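Local coordinates for mitogen-activated protein kinase kinase kinase 15 (Homo sapiens, PDB 6V0M) that acts as a serine/threonine kinase of the MAP kinase kinase kinase level, here represented by its sterile alpha-motif domain, which probably mediates complex formation among apoptosis signal-regulating kinases, at residues Trp10-Thr20 with Arg49-Val60. Residues are numbered along the deposited sequence; the frame is centred on the assembly and turned at random.
Sequences WLRLQGADAKT and RGGLLCRLWSAV
L52 wedges its two methyl groups between the turn after helix 4-13 and the start of helix 18-26, and this is the tight part of the contact. With CG anti to the backbone N (chi1 174°), its CD2 meets T20 CG2 tip to tip at 3.5 Å, closer than methyls usually pack, while its CD1 lies against the turn, 3.4 Å from Q14 O and 3.9 Å from A16 CB. One turn further along helix 50-70, L56 continues the apolar seam: its CD1 reaches CD2 of L11, which packs in turn on I21 and I24 of helix 18-26. The six-membered end of the W10 indole crosses L56 at about a right angle, with CH2 3.8 Å from L56 CG, and also meets A59 CB and V60 CG2; L31, I34 and L35 of helix 31-37 add to its surroundings. Q14 bends back so that its NE2 lies 3.5 Å above the W10 indole plane, toward the rim near CE2 and NE1, and donates to W10 O, while OE1 rests against A59 CB. G15, with positive phi, closes helix 4-13 in a Schellman motif. On the solvent side two arginines grip unequally. R55 holds firmly: NE gives Q14 O a nearly straight bond (2.9 Å, 169°) in the guanidinium plane, and NH2 adds a weak one. R49 holds loosely, its extended chain bringing NH1 3.3 Å from D17 OD1 in a salt bridge with weak hydrogen-bond geometry, carboxylate and guanidinium planes 62° apart. One water accepts from R49 NH1 and donates weakly to D17 OD1; another joins T20 OG1 to R49 N. D17 N-caps helix 18-26, OD2 accepting from T20 N above the carboxylate plane; OD1 separately accepts from T20 OG1 on its syn side. Helix 50-70 thus lies against the end of helix 4-13, the following turn and the start of helix 18-26, as part of the five-helix SAM fold.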
loop_
_atom_site.group_PDB
_atom_site.type_symbol
_atom_site.label_atom_id
_atom_site.label_comp_id
_atom_site.label_asym_id
_atom_site.label_seq_id
_atom_site.Cartn_x
_atom_site.Cartn_y
_atom_site.Cartn_z
ATOM N N TRP A 10 -7.523 -0.983 -4.351
ATOM C CA TRP A 10 -6.594 0.149 -4.242
ATOM C C TRP A 10 -5.175 -0.257 -4.739
ATOM O O TRP A 10 -4.544 0.483 -5.487
ATOM C CB TRP A 10 -6.537 0.661 -2.790
ATOM C CG TRP A 10 -5.651 1.863 -2.577
ATOM C CD1 TRP A 10 -6.014 3.142 -2.615
ATOM C CD2 TRP A 10 -4.243 1.852 -2.303
ATOM N NE1 TRP A 10 -4.946 3.972 -2.309
ATOM C CE2 TRP A 10 -3.836 3.193 -2.154
ATOM C CE3 TRP A 10 -3.302 0.832 -2.106
ATOM C CZ2 TRP A 10 -2.528 3.547 -1.854
ATOM C CZ3 TRP A 10 -2.017 1.183 -1.833
ATOM C CH2 TRP A 10 -1.645 2.550 -1.688
ATOM N N LEU A 11 -4.713 -1.464 -4.371
ATOM C CA LEU A 11 -3.438 -2.015 -4.810
ATOM C C LEU A 11 -3.419 -2.130 -6.354
ATOM O O LEU A 11 -2.427 -1.765 -6.975
ATOM C CB LEU A 11 -3.126 -3.371 -4.149
ATOM C CG LEU A 11 -2.769 -3.319 -2.664
ATOM C CD1 LEU A 11 -2.626 -4.785 -2.162
ATOM C CD2 LEU A 11 -1.477 -2.567 -2.347
ATOM N N ARG A 12 -4.506 -2.635 -6.948
ATOM C CA ARG A 12 -4.624 -2.793 -8.388
ATOM C C ARG A 12 -4.598 -1.437 -9.059
ATOM O O ARG A 12 -4.017 -1.306 -10.092
ATOM C CB ARG A 12 -5.891 -3.540 -8.781
ATOM C CG ARG A 12 -5.826 -5.056 -8.492
ATOM C CD ARG A 12 -6.638 -5.876 -9.487
ATOM N NE ARG A 12 -7.589 -6.752 -8.799
ATOM C CZ ARG A 12 -8.790 -6.381 -8.348
ATOM N NH1 ARG A 12 -9.230 -5.121 -8.488
ATOM N NH2 ARG A 12 -9.556 -7.276 -7.728
ATOM N N LEU A 13 -5.223 -0.431 -8.439
ATOM C CA LEU A 13 -5.213 0.949 -8.961
ATOM C C LEU A 13 -3.771 1.534 -8.996
ATOM O O LEU A 13 -3.460 2.375 -9.820
ATOM C CB LEU A 13 -6.098 1.829 -8.090
ATOM C CG LEU A 13 -6.497 3.215 -8.569
ATOM C CD1 LEU A 13 -7.355 3.087 -9.834
ATOM C CD2 LEU A 13 -7.214 3.960 -7.453
ATOM N N GLN A 14 -2.896 1.086 -8.102
ATOM C CA GLN A 14 -1.483 1.481 -8.092
ATOM C C GLN A 14 -0.635 0.575 -9.014
ATOM O O GLN A 14 0.602 0.686 -9.043
ATOM C CB GLN A 14 -0.904 1.459 -6.655
ATOM C CG GLN A 14 -1.756 2.120 -5.531
ATOM C CD GLN A 14 -2.379 3.401 -5.903
ATOM O OE1 GLN A 14 -1.692 4.247 -6.442
ATOM N NE2 GLN A 14 -3.700 3.577 -5.635
ATOM N N GLY A 15 -1.276 -0.373 -9.707
ATOM C CA GLY A 15 -0.640 -1.265 -10.692
ATOM C C GLY A 15 0.004 -2.523 -10.153
ATOM O O GLY A 15 0.919 -3.079 -10.744
ATOM N N ALA A 16 -0.463 -2.989 -8.988
ATOM C CA ALA A 16 0.102 -4.158 -8.377
ATOM C C ALA A 16 -0.385 -5.405 -9.105
ATOM O O ALA A 16 -1.530 -5.500 -9.521
ATOM C CB ALA A 16 -0.316 -4.224 -6.905
ATOM N N ASP A 17 0.530 -6.347 -9.295
ATOM C CA ASP A 17 0.286 -7.655 -9.921
ATOM C C ASP A 17 -0.283 -8.622 -8.857
ATOM O O ASP A 17 -0.172 -8.387 -7.639
ATOM C CB ASP A 17 1.586 -8.221 -10.453
ATOM C CG ASP A 17 2.586 -8.440 -9.362
ATOM O OD1 ASP A 17 3.151 -7.437 -8.836
ATOM O OD2 ASP A 17 2.747 -9.606 -8.959
ATOM N N ALA A 18 -0.884 -9.709 -9.328
ATOM C CA ALA A 18 -1.582 -10.657 -8.459
ATOM C C ALA A 18 -0.675 -11.257 -7.388
ATOM O O ALA A 18 -1.116 -11.448 -6.272
ATOM C CB ALA A 18 -2.180 -11.773 -9.302
ATOM N N LYS A 19 0.591 -11.565 -7.735
ATOM C CA LYS A 19 1.501 -12.155 -6.760
ATOM C C LYS A 19 1.857 -11.191 -5.664
ATOM O O LYS A 19 1.954 -11.557 -4.497
ATOM C CB LYS A 19 2.794 -12.720 -7.412
ATOM C CG LYS A 19 2.577 -13.779 -8.471
ATOM C CD LYS A 19 3.123 -15.169 -8.103
ATOM C CE LYS A 19 2.223 -15.914 -7.127
ATOM N NZ LYS A 19 2.987 -16.855 -6.260
ATOM N N THR A 20 2.037 -9.909 -6.008
ATOM C CA THR A 20 2.304 -8.910 -5.036
ATOM C C THR A 20 1.133 -8.674 -4.099
ATOM O O THR A 20 1.335 -8.494 -2.874
ATOM C CB THR A 20 2.748 -7.579 -5.650
ATOM O OG1 THR A 20 3.949 -7.847 -6.371
ATOM C CG2 THR A 20 3.005 -6.544 -4.535
ATOM N N ARG A 49 9.015 -4.667 -6.128
ATOM C CA ARG A 49 9.772 -4.113 -7.233
ATOM C C ARG A 49 9.634 -2.576 -7.252
ATOM O O ARG A 49 8.621 -2.017 -6.764
ATOM C CB ARG A 49 9.248 -4.688 -8.545
ATOM C CG ARG A 49 9.393 -6.193 -8.719
ATOM C CD ARG A 49 8.854 -6.587 -10.091
ATOM N NE ARG A 49 8.612 -8.021 -10.238
ATOM C CZ ARG A 49 7.430 -8.635 -10.087
ATOM N NH1 ARG A 49 6.325 -7.975 -9.733
ATOM N NH2 ARG A 49 7.353 -9.951 -10.265
ATOM N N GLY A 50 10.677 -1.928 -7.753
ATOM C CA GLY A 50 10.853 -0.465 -7.681
ATOM C C GLY A 50 9.674 0.347 -8.192
ATOM O O GLY A 50 9.282 1.349 -7.583
ATOM N N GLY A 51 9.143 -0.037 -9.355
ATOM C CA GLY A 51 8.038 0.676 -10.002
ATOM C C GLY A 51 6.819 0.753 -9.106
ATOM O O GLY A 51 6.256 1.818 -8.813
ATOM N N LEU A 52 6.374 -0.407 -8.616
ATOM C CA LEU A 52 5.228 -0.440 -7.737
ATOM C C LEU A 52 5.524 0.275 -6.430
ATOM O O LEU A 52 4.667 0.991 -5.918
ATOM C CB LEU A 52 4.765 -1.880 -7.434
ATOM C CG LEU A 52 3.649 -1.998 -6.412
ATOM C CD1 LEU A 52 2.410 -1.419 -7.053
ATOM C CD2 LEU A 52 3.485 -3.499 -6.094
ATOM N N LEU A 53 6.733 0.070 -5.888
ATOM C CA LEU A 53 7.082 0.671 -4.634
ATOM C C LEU A 53 7.035 2.195 -4.783
ATOM O O LEU A 53 6.499 2.895 -3.950
ATOM C CB LEU A 53 8.443 0.231 -4.210
ATOM C CG LEU A 53 8.755 0.560 -2.756
ATOM C CD1 LEU A 53 9.714 -0.562 -2.236
ATOM C CD2 LEU A 53 9.288 1.943 -2.554
ATOM N N CYS A 54 7.520 2.666 -5.918
ATOM C CA CYS A 54 7.569 4.149 -6.193
ATOM C C CYS A 54 6.156 4.719 -6.244
ATOM O O CYS A 54 5.837 5.651 -5.506
ATOM C CB CYS A 54 8.301 4.333 -7.449
ATOM S SG CYS A 54 8.317 6.014 -8.009
ATOM N N ARG A 55 5.301 4.052 -7.025
ATOM C CA ARG A 55 3.895 4.405 -7.195
ATOM C C ARG A 55 3.106 4.350 -5.934
ATOM O O ARG A 55 2.318 5.266 -5.605
ATOM C CB ARG A 55 3.227 3.415 -8.213
ATOM C CG ARG A 55 3.617 3.827 -9.594
ATOM C CD ARG A 55 2.892 3.133 -10.730
ATOM N NE ARG A 55 2.846 1.740 -10.518
ATOM C CZ ARG A 55 3.644 0.838 -11.045
ATOM N NH1 ARG A 55 4.683 1.099 -11.851
ATOM N NH2 ARG A 55 3.430 -0.385 -10.687
ATOM N N LEU A 56 3.255 3.227 -5.220
ATOM C CA LEU A 56 2.527 3.019 -4.018
ATOM C C LEU A 56 2.909 4.048 -2.928
ATOM O O LEU A 56 2.029 4.674 -2.293
ATOM C CB LEU A 56 2.753 1.572 -3.579
ATOM C CG LEU A 56 1.758 1.073 -2.579
ATOM C CD1 LEU A 56 1.678 -0.452 -2.703
ATOM C CD2 LEU A 56 2.247 1.561 -1.246
ATOM N N TRP A 57 4.211 4.243 -2.747
ATOM C CA TRP A 57 4.659 5.180 -1.752
ATOM C C TRP A 57 4.273 6.622 -2.114
ATOM O O TRP A 57 3.991 7.432 -1.230
ATOM C CB TRP A 57 6.173 5.077 -1.575
ATOM C CG TRP A 57 6.659 5.889 -0.487
ATOM C CD1 TRP A 57 7.445 6.995 -0.567
ATOM C CD2 TRP A 57 6.378 5.678 0.907
ATOM N NE1 TRP A 57 7.645 7.508 0.679
ATOM C CE2 TRP A 57 7.027 6.695 1.609
ATOM C CE3 TRP A 57 5.653 4.733 1.610
ATOM C CZ2 TRP A 57 6.957 6.791 3.006
ATOM C CZ3 TRP A 57 5.648 4.805 3.017
ATOM C CH2 TRP A 57 6.276 5.815 3.668
ATOM N N SER A 58 4.294 6.953 -3.399
ATOM C CA SER A 58 3.853 8.292 -3.821
ATOM C C SER A 58 2.387 8.523 -3.463
ATOM O O SER A 58 2.054 9.596 -2.884
ATOM C CB SER A 58 4.067 8.548 -5.323
ATOM O OG SER A 58 3.329 7.646 -6.093
ATOM N N ALA A 59 1.532 7.506 -3.687
ATOM C CA ALA A 59 0.110 7.580 -3.286
ATOM C C ALA A 59 -0.076 7.737 -1.753
ATOM O O ALA A 59 -0.803 8.644 -1.282
ATOM C CB ALA A 59 -0.758 6.467 -3.790
ATOM N N VAL A 60 0.616 6.893 -0.991
ATOM C CA VAL A 60 0.582 6.937 0.464
ATOM C C VAL A 60 1.066 8.352 0.960
ATOM O O VAL A 60 0.421 8.994 1.807
ATOM C CB VAL A 60 1.423 5.833 1.044
ATOM C CG1 VAL A 60 1.611 5.994 2.534
ATOM C CG2 VAL A 60 0.816 4.468 0.690
HETATM O O HOH W 1 5.646 -5.315 -9.306
HETATM O O HOH W 2 6.417 -5.739 -6.562
#